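PDB 2RB5: putative uncharacterized protein from Bacteroides thetaiotaomicron, which probably acts as a magnesium-dependent phosphatase of the haloacid dehalogenase-like hydrolase superfamily. Local coordinates for residues K3-D8 with K35-F40; D10-S15 with F209-N214; D186-G191 with I216-H221. One frame throughout, in Å; residues are numbered along the deposited sequence.

Interaction 1: K3-D8 with K35-F40; sequences KALFFD and KGLKIF. With MG (magnesium ion), chain B; WO6 (trioxido(oxo)tungsten), chain C.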
# COMPACT_ATOMS: atom_id res chain seq x y z
N LYS A 3 -12.35 -16.17 4.43
CA LYS A 3 -13.23 -15.66 3.40
C LYS A 3 -12.62 -14.50 2.60
O LYS A 3 -13.10 -14.27 1.48
CB LYS A 3 -14.57 -15.20 3.99
CG LYS A 3 -15.40 -16.36 4.53
CD LYS A 3 -16.80 -15.99 4.96
CE LYS A 3 -17.76 -17.16 5.02
NZ LYS A 3 -19.18 -16.85 5.41
N ALA A 4 -11.67 -13.78 3.12
CA ALA A 4 -11.14 -12.59 2.50
C ALA A 4 -9.62 -12.61 2.58
O ALA A 4 -9.06 -12.81 3.67
CB ALA A 4 -11.62 -11.34 3.19
N LEU A 5 -8.99 -12.38 1.43
CA LEU A 5 -7.54 -12.31 1.28
C LEU A 5 -7.16 -10.88 0.97
O LEU A 5 -7.75 -10.26 0.08
CB LEU A 5 -7.06 -13.19 0.13
CG LEU A 5 -7.54 -14.64 0.15
CD1 LEU A 5 -7.01 -15.37 -1.06
CD2 LEU A 5 -7.14 -15.37 1.41
N PHE A 6 -6.16 -10.34 1.67
CA PHE A 6 -5.68 -8.98 1.48
C PHE A 6 -4.23 -9.00 1.07
O PHE A 6 -3.38 -9.45 1.88
CB PHE A 6 -5.83 -8.16 2.78
CG PHE A 6 -7.28 -7.98 3.15
CD1 PHE A 6 -7.94 -8.87 3.98
CD2 PHE A 6 -8.01 -6.93 2.60
CE1 PHE A 6 -9.29 -8.70 4.27
CE2 PHE A 6 -9.35 -6.76 2.89
CZ PHE A 6 -9.99 -7.65 3.73
N PHE A 7 -3.93 -8.54 -0.12
CA PHE A 7 -2.59 -8.60 -0.67
C PHE A 7 -1.99 -7.21 -0.86
O PHE A 7 -2.51 -6.41 -1.62
CB PHE A 7 -2.57 -9.25 -2.04
CG PHE A 7 -2.96 -10.71 -2.04
CD1 PHE A 7 -4.26 -11.10 -2.37
CD2 PHE A 7 -2.04 -11.70 -1.74
CE1 PHE A 7 -4.61 -12.43 -2.36
CE2 PHE A 7 -2.40 -13.03 -1.74
CZ PHE A 7 -3.69 -13.40 -2.04
N ASP A 8 -0.84 -6.97 -0.21
CA ASP A 8 0.05 -5.90 -0.67
C ASP A 8 0.46 -6.19 -2.13
O ASP A 8 0.45 -7.34 -2.58
CB ASP A 8 1.24 -5.87 0.27
CG ASP A 8 2.30 -4.87 -0.14
OD1 ASP A 8 3.47 -5.28 -0.30
OD2 ASP A 8 1.91 -3.68 -0.28
N LYS A 35 -13.06 -20.90 -5.74
CA LYS A 35 -13.51 -21.42 -4.45
C LYS A 35 -14.33 -20.40 -3.67
O LYS A 35 -14.86 -20.70 -2.59
CB LYS A 35 -12.30 -21.91 -3.63
CG LYS A 35 -11.71 -23.17 -4.16
CD LYS A 35 -10.65 -23.83 -3.43
CE LYS A 35 -10.41 -25.26 -3.97
NZ LYS A 35 -10.83 -26.31 -3.02
N GLY A 36 -14.41 -19.18 -4.15
CA GLY A 36 -15.21 -18.15 -3.53
C GLY A 36 -14.49 -17.25 -2.58
O GLY A 36 -15.13 -16.41 -1.93
N LEU A 37 -13.17 -17.33 -2.47
CA LEU A 37 -12.42 -16.32 -1.69
C LEU A 37 -12.66 -14.96 -2.34
O LEU A 37 -12.66 -14.83 -3.55
CB LEU A 37 -10.93 -16.60 -1.67
CG LEU A 37 -10.43 -17.66 -0.69
CD1 LEU A 37 -10.73 -17.24 0.75
CD2 LEU A 37 -10.96 -19.04 -0.98
N LYS A 38 -12.80 -13.95 -1.49
CA LYS A 38 -12.73 -12.58 -1.95
C LYS A 38 -11.28 -12.15 -1.90
O LYS A 38 -10.56 -12.40 -0.93
CB LYS A 38 -13.62 -11.65 -1.12
CG LYS A 38 -15.05 -12.08 -1.04
CD LYS A 38 -15.74 -12.31 -2.37
CE LYS A 38 -17.22 -12.50 -2.10
NZ LYS A 38 -17.96 -12.94 -3.33
N ILE A 39 -10.85 -11.48 -2.97
CA ILE A 39 -9.45 -11.10 -3.17
C ILE A 39 -9.36 -9.60 -3.23
O ILE A 39 -9.93 -8.96 -4.12
CB ILE A 39 -8.92 -11.74 -4.48
CG1 ILE A 39 -8.91 -13.27 -4.37
CG2 ILE A 39 -7.55 -11.21 -4.83
CD1 ILE A 39 -8.58 -14.02 -5.61
N PHE A 40 -8.61 -9.02 -2.30
CA PHE A 40 -8.52 -7.57 -2.17
C PHE A 40 -7.05 -7.15 -2.29
O PHE A 40 -6.14 -7.81 -1.79
CB PHE A 40 -9.07 -7.14 -0.81
CG PHE A 40 -10.51 -7.51 -0.65
CD1 PHE A 40 -10.90 -8.50 0.23
CD2 PHE A 40 -11.48 -6.87 -1.41
CE1 PHE A 40 -12.25 -8.86 0.31
CE2 PHE A 40 -12.81 -7.23 -1.34
CZ PHE A 40 -13.19 -8.21 -0.46
MG MG B . 5.23 -4.19 -0.23
W WO6 C . 2.71 -1.83 -1.36
O1 WO6 C . 3.19 -0.36 -2.32
O2 WO6 C . 4.24 -2.61 -1.15
O3 WO6 C . 1.69 -2.40 -2.57
O4 WO6 C . 2.09 -0.90 -0.11
O HOH W 1 -15.47 -15.41 0.68
O HOH W 2 4.69 -3.39 1.64
O HOH W 3 7.12 -3.37 -0.24
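Phe40 lies against Phe6 and Ala4 on one face of a parallel pair of strands, 4-7 and 38-40, in which Phe6 is level with Phe40. Followed outward, its CB sits 3.5 Å from Leu5 O and beside Phe6 CD2; its CG lies near Phe6 CE2; its CD1 approaches Phe6 CE2 to 3.5 Å, over one face of the Phe6 ring; and its CE1 meets Ala4 CB, which lies in the plane of the Phe40 ring at its edge. The rings are nearly parallel, 23° apart, but offset, with centroids 5.1 Å apart, so little of one lies over the other. The same first torsion on neighbouring strands in register (chi1 -65° for Phe6 and -61° for Phe40) sends both side chains in the same direction. The small methyl of Ala4 suits the ring edge.

On the other face Leu5 CD2 meets Leu37 CD1 at 4.1 Å, and Ile39 CG2 touches Phe7 CE1. Four backbone hydrogen bonds tie strand to strand, among them Leu5 N to Lys38 O at 2.8 Å and Phe7 N to Phe40 O at 2.9 Å. Beyond strand 4-7, Asp8 OD1 binds the magnesium ion and OD2 the tungsten, so the carboxylate bridges metal ion and tungstate.

Helix 23-34 links the two strands in a beta-alpha-beta unit and packs with helix 250-258 against the Leu5 and Phe7 face; helix 188-199 covers Phe6 and Phe40, and strand 206-210 flanks strand 4-7.

Interaction 2: D10-S15 with F209-N214; sequences DGTLVS and FGDGGN. With MG (magnesium ion), chain B; WO6 (trioxido(oxo)tungsten), chain C.
Asp211 turns its CG between its own backbone N and carbonyl carbon (chi1 74°), and this brings OD1 to the magnesium ion at 2.1 Å; Thr12 has OG1 beside its backbone N (chi1 -59°), which leaves CG2 anti to that N and lays the methyl against Phe209 O and Phe209 CB. Asp10 O also binds the metal, 2.9 Å from Asp211 OD1 because the cation draws both oxygens in. Asp211 OD2 accepts from a metal-bound water at 2.8 Å, while Asn214 OD1 accepts from the other.

Thr12 OG1 is hydrogen-bonded to Asp8 OD1, another metal ligand. Gly11 suits its turn: phi is positive, and a CB would strike Asp211 OD2. The tungstate is gripped by Asp10 N at O3. Asn214 ND2 donates to WO6 O4 at 3.0 Å. Asp10 OD2 lies 2.8 Å from WO6 O1 and forms a salt bridge with Arg45. An alanine in place of Asp10 would keep the main-chain metal ligand but is likely to leave Arg45 without its carboxylate mate.

Magnesium held by aspartates from loops after strands 4-7 and 206-210, with residues consistent with the DxDx(T/V) pattern, is typical of the haloacid dehalogenase active site, where tungstate probably replaces a phosphoryl group.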
# COMPACT_ATOMS: atom_id res chain seq x y z
N ASP A 10 3.61 -4.44 -3.95
CA ASP A 10 5.06 -4.44 -4.22
C ASP A 10 5.79 -5.29 -3.22
O ASP A 10 5.73 -5.12 -2.02
CB ASP A 10 5.57 -3.02 -4.19
CG ASP A 10 4.87 -2.18 -5.24
OD1 ASP A 10 5.14 -2.37 -6.43
OD2 ASP A 10 3.96 -1.36 -4.85
N GLY A 11 6.50 -6.31 -3.77
CA GLY A 11 7.20 -7.27 -2.94
C GLY A 11 6.34 -8.42 -2.43
O GLY A 11 6.87 -9.30 -1.74
N THR A 12 5.06 -8.41 -2.74
CA THR A 12 4.09 -9.40 -2.27
C THR A 12 3.43 -10.10 -3.45
O THR A 12 3.57 -11.34 -3.58
CB THR A 12 3.11 -8.72 -1.30
OG1 THR A 12 3.85 -8.19 -0.19
CG2 THR A 12 2.10 -9.73 -0.80
N LEU A 13 2.75 -9.36 -4.30
CA LEU A 13 2.26 -9.84 -5.58
C LEU A 13 3.28 -9.65 -6.68
O LEU A 13 3.55 -10.54 -7.45
CB LEU A 13 0.96 -9.14 -5.98
CG LEU A 13 -0.25 -9.46 -5.12
CD1 LEU A 13 -1.42 -8.58 -5.52
CD2 LEU A 13 -0.62 -10.91 -5.24
N VAL A 14 3.86 -8.45 -6.77
CA VAL A 14 4.79 -8.03 -7.86
C VAL A 14 6.17 -8.01 -7.30
O VAL A 14 6.50 -7.28 -6.39
CB VAL A 14 4.39 -6.67 -8.40
CG1 VAL A 14 5.39 -6.22 -9.52
CG2 VAL A 14 2.99 -6.63 -8.98
N SER A 15 7.08 -8.78 -7.94
CA SER A 15 8.48 -8.80 -7.55
C SER A 15 9.20 -7.51 -7.86
O SER A 15 9.11 -6.99 -8.99
CB SER A 15 9.11 -9.92 -8.38
OG SER A 15 10.52 -9.93 -8.23
N PHE A 209 -1.31 -10.59 3.52
CA PHE A 209 -0.02 -10.93 2.94
C PHE A 209 0.79 -9.66 2.70
O PHE A 209 0.28 -8.73 2.07
CB PHE A 209 -0.18 -11.63 1.58
CG PHE A 209 -1.00 -12.89 1.59
CD1 PHE A 209 -2.40 -12.83 1.65
CD2 PHE A 209 -0.39 -14.12 1.54
CE1 PHE A 209 -3.13 -13.99 1.61
CE2 PHE A 209 -1.16 -15.30 1.48
CZ PHE A 209 -2.55 -15.23 1.52
N GLY A 210 2.01 -9.61 3.20
CA GLY A 210 2.82 -8.42 3.01
C GLY A 210 4.29 -8.67 3.21
O GLY A 210 4.72 -9.70 3.72
N ASP A 211 5.07 -7.66 2.80
CA ASP A 211 6.52 -7.67 2.86
C ASP A 211 7.11 -6.46 3.58
O ASP A 211 8.33 -6.49 3.77
CB ASP A 211 7.17 -7.74 1.48
CG ASP A 211 7.07 -6.42 0.74
OD1 ASP A 211 5.95 -5.85 0.75
OD2 ASP A 211 8.10 -5.93 0.23
N GLY A 212 6.34 -5.47 3.90
CA GLY A 212 6.91 -4.16 4.27
C GLY A 212 6.41 -3.64 5.59
O GLY A 212 5.43 -4.10 6.20
N GLY A 213 7.07 -2.56 6.06
CA GLY A 213 6.68 -1.96 7.32
C GLY A 213 5.25 -1.44 7.31
O GLY A 213 4.57 -1.50 8.38
N ASN A 214 4.75 -0.98 6.19
CA ASN A 214 3.36 -0.52 6.07
C ASN A 214 2.34 -1.64 6.03
O ASN A 214 1.16 -1.36 5.98
CB ASN A 214 3.17 0.46 4.90
CG ASN A 214 3.20 -0.21 3.55
OD1 ASN A 214 3.88 -1.24 3.36
ND2 ASN A 214 2.49 0.39 2.57
MG MG B . 5.23 -4.19 -0.23
W WO6 C . 2.71 -1.83 -1.36
O1 WO6 C . 3.19 -0.36 -2.32
O2 WO6 C . 4.24 -2.61 -1.15
O3 WO6 C . 1.69 -2.40 -2.57
O4 WO6 C . 2.09 -0.90 -0.11
O HOH W 3 7.12 -3.37 -0.24
O HOH W 2 4.69 -3.39 1.64

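Interaction 3: D186-G191 with I216-H221; sequences DTKQKG and ISMLRH. With WO6 (trioxido(oxo)tungsten), chain C.
Lys188 and Met218 form the tight, buried side of this meeting between the start of helix 188-199 and helix 216-221. Lys188 CB and CD each lie 3.9 Å from Met218 SD, and Met218 CE also touches Lys188 CD. The two chains cross at a slant, a fit suited to long, unbranched side chains: methionine supplies a flexible apolar surface against the lysine methylenes. With CG anti to its carbonyl carbon (chi1 -66°) and the rest extended, Lys188 carries its ammonium group away from the helix contact to the active site. There NZ donates to WO6 O4 at 3.0 Å, forms a salt bridge with Asp215 and donates a hydrogen bond to Ala42 O.

Toward the partly exposed side the contact becomes more polar. Thr187 OG1 and Ser217 OG share a hydrogen bond of 3.1 Å, and Thr187 is also the N-cap of helix 188-199, where its OG1 accepts a weak bond from Gln189 N. A small hydroxyl residue suits each position, since it can reach across without separating the helices. Gln189 then lies across His221: CG sits over the ring, 3.5 Å from its centroid, in a CH-pi contact, and the amide is stacked at 18° to the ring plane. A water joins the helices here, donating to Gln189 OE1 at 2.6 Å and to Ser217 O. The imidazole is held at NE2 by a hydrogen bond with Asp193, which would help fix the ring's rotation beneath the glutamine.

The chemistry thus divides the work: the packing against Met218 probably steadies the Lys188 chain, while its ammonium group meets acidic and oxyanion partners and would probably help to offset the negative charge gathered near the metal.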
# COMPACT_ATOMS: atom_id res chain seq x y z
N ASP A 186 -5.54 5.90 9.57
CA ASP A 186 -5.62 5.36 8.22
C ASP A 186 -4.38 4.56 7.87
O ASP A 186 -3.33 5.07 7.47
CB ASP A 186 -5.89 6.46 7.24
CG ASP A 186 -7.24 7.06 7.48
OD1 ASP A 186 -8.19 6.33 7.86
OD2 ASP A 186 -7.36 8.29 7.29
N THR A 187 -4.46 3.26 8.15
CA THR A 187 -3.49 2.24 7.81
C THR A 187 -4.23 1.10 7.10
O THR A 187 -5.45 1.10 7.03
CB THR A 187 -2.76 1.64 9.04
OG1 THR A 187 -3.69 0.84 9.73
CG2 THR A 187 -2.30 2.78 9.95
N LYS A 188 -3.49 0.13 6.63
CA LYS A 188 -4.19 -0.98 5.93
C LYS A 188 -5.13 -1.72 6.86
O LYS A 188 -6.08 -2.33 6.37
CB LYS A 188 -3.18 -1.91 5.29
CG LYS A 188 -2.38 -1.27 4.16
CD LYS A 188 -1.37 -2.20 3.55
CE LYS A 188 -0.46 -1.46 2.61
NZ LYS A 188 0.43 -2.38 1.84
N GLN A 189 -4.93 -1.68 8.17
CA GLN A 189 -5.89 -2.25 9.14
C GLN A 189 -7.27 -1.60 8.99
O GLN A 189 -8.29 -2.31 9.01
CB GLN A 189 -5.34 -2.09 10.55
CG GLN A 189 -6.35 -2.17 11.71
CD GLN A 189 -5.67 -2.11 13.04
OE1 GLN A 189 -4.43 -2.12 13.11
NE2 GLN A 189 -6.46 -2.10 14.11
N LYS A 190 -7.31 -0.26 8.88
CA LYS A 190 -8.56 0.46 8.63
C LYS A 190 -9.21 -0.02 7.33
O LYS A 190 -10.41 -0.20 7.24
CB LYS A 190 -8.29 1.98 8.60
CG LYS A 190 -9.43 2.83 8.14
CD LYS A 190 -10.66 2.75 9.01
CE LYS A 190 -11.60 3.93 8.73
NZ LYS A 190 -12.90 3.83 9.46
N GLY A 191 -8.37 -0.20 6.30
CA GLY A 191 -8.88 -0.69 5.04
C GLY A 191 -9.53 -2.06 5.16
O GLY A 191 -10.61 -2.27 4.60
N ILE A 216 2.67 -4.08 8.58
CA ILE A 216 2.67 -4.66 9.91
C ILE A 216 1.32 -4.57 10.60
O ILE A 216 0.87 -5.52 11.20
CB ILE A 216 3.83 -4.03 10.74
CG1 ILE A 216 5.18 -4.59 10.28
CG2 ILE A 216 3.57 -4.25 12.24
CD1 ILE A 216 6.40 -3.94 10.86
N SER A 217 0.63 -3.42 10.46
CA SER A 217 -0.67 -3.33 11.18
C SER A 217 -1.64 -4.35 10.59
O SER A 217 -2.41 -4.91 11.37
CB SER A 217 -1.23 -1.94 11.25
OG SER A 217 -1.52 -1.43 9.96
N MET A 218 -1.68 -4.58 9.28
CA MET A 218 -2.63 -5.53 8.75
C MET A 218 -2.18 -6.96 8.98
O MET A 218 -3.04 -7.88 9.01
CB MET A 218 -2.97 -5.29 7.28
CG MET A 218 -1.92 -5.63 6.26
SD MET A 218 -2.70 -5.72 4.62
CE MET A 218 -1.33 -6.23 3.61
N LEU A 219 -0.88 -7.25 9.09
CA LEU A 219 -0.39 -8.58 9.43
C LEU A 219 -0.84 -8.95 10.84
O LEU A 219 -1.21 -10.09 11.10
CB LEU A 219 1.14 -8.66 9.29
CG LEU A 219 1.62 -8.62 7.86
CD1 LEU A 219 3.13 -8.39 7.83
CD2 LEU A 219 1.25 -9.87 7.10
N ARG A 220 -0.81 -7.98 11.77
CA ARG A 220 -1.29 -8.19 13.12
C ARG A 220 -2.79 -8.30 13.21
O ARG A 220 -3.37 -9.07 13.97
CB ARG A 220 -0.89 -7.02 14.02
CG ARG A 220 0.61 -6.98 14.25
CD ARG A 220 0.89 -5.90 15.29
NE ARG A 220 2.30 -5.78 15.56
CZ ARG A 220 3.04 -4.74 15.80
NH1 ARG A 220 2.51 -3.53 15.85
NH2 ARG A 220 4.35 -4.88 16.03
N HIS A 221 -3.48 -7.46 12.42
CA HIS A 221 -4.95 -7.31 12.52
C HIS A 221 -5.72 -8.45 11.93
O HIS A 221 -6.74 -8.88 12.48
CB HIS A 221 -5.36 -6.00 11.88
CG HIS A 221 -6.78 -5.61 12.08
ND1 HIS A 221 -7.29 -5.38 13.34
CD2 HIS A 221 -7.74 -5.31 11.17
CE1 HIS A 221 -8.55 -4.97 13.18
NE2 HIS A 221 -8.85 -4.94 11.88
W WO6 C . 2.71 -1.83 -1.36
O1 WO6 C . 3.19 -0.36 -2.32
O2 WO6 C . 4.24 -2.61 -1.15
O3 WO6 C . 1.69 -2.40 -2.57
O4 WO6 C . 2.09 -0.90 -0.11
O HOH W 4 -2.83 -3.97 13.95

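How the interactions relate
From the N terminus, strand 4-7 runs into the metal-binding loop 10-15. Interaction 1 closes first, through helix 23-34. Interaction 2 crosses it, because 10-15 opens inside the loop that 35-40 closes while its partner 209-214 lies far beyond, almost two hundred residues later. Interaction 3 opens at 186-191, before interaction 2 has closed, and ends at 216-221, crossing it in turn; interactions 1 and 3 follow in series. Strand 206-210, neighbour of 4-7, lies between the helices of interaction 3 in sequence. All three reach the tungstate group, bringing central sheet, metal-binding loops and flanking helices together.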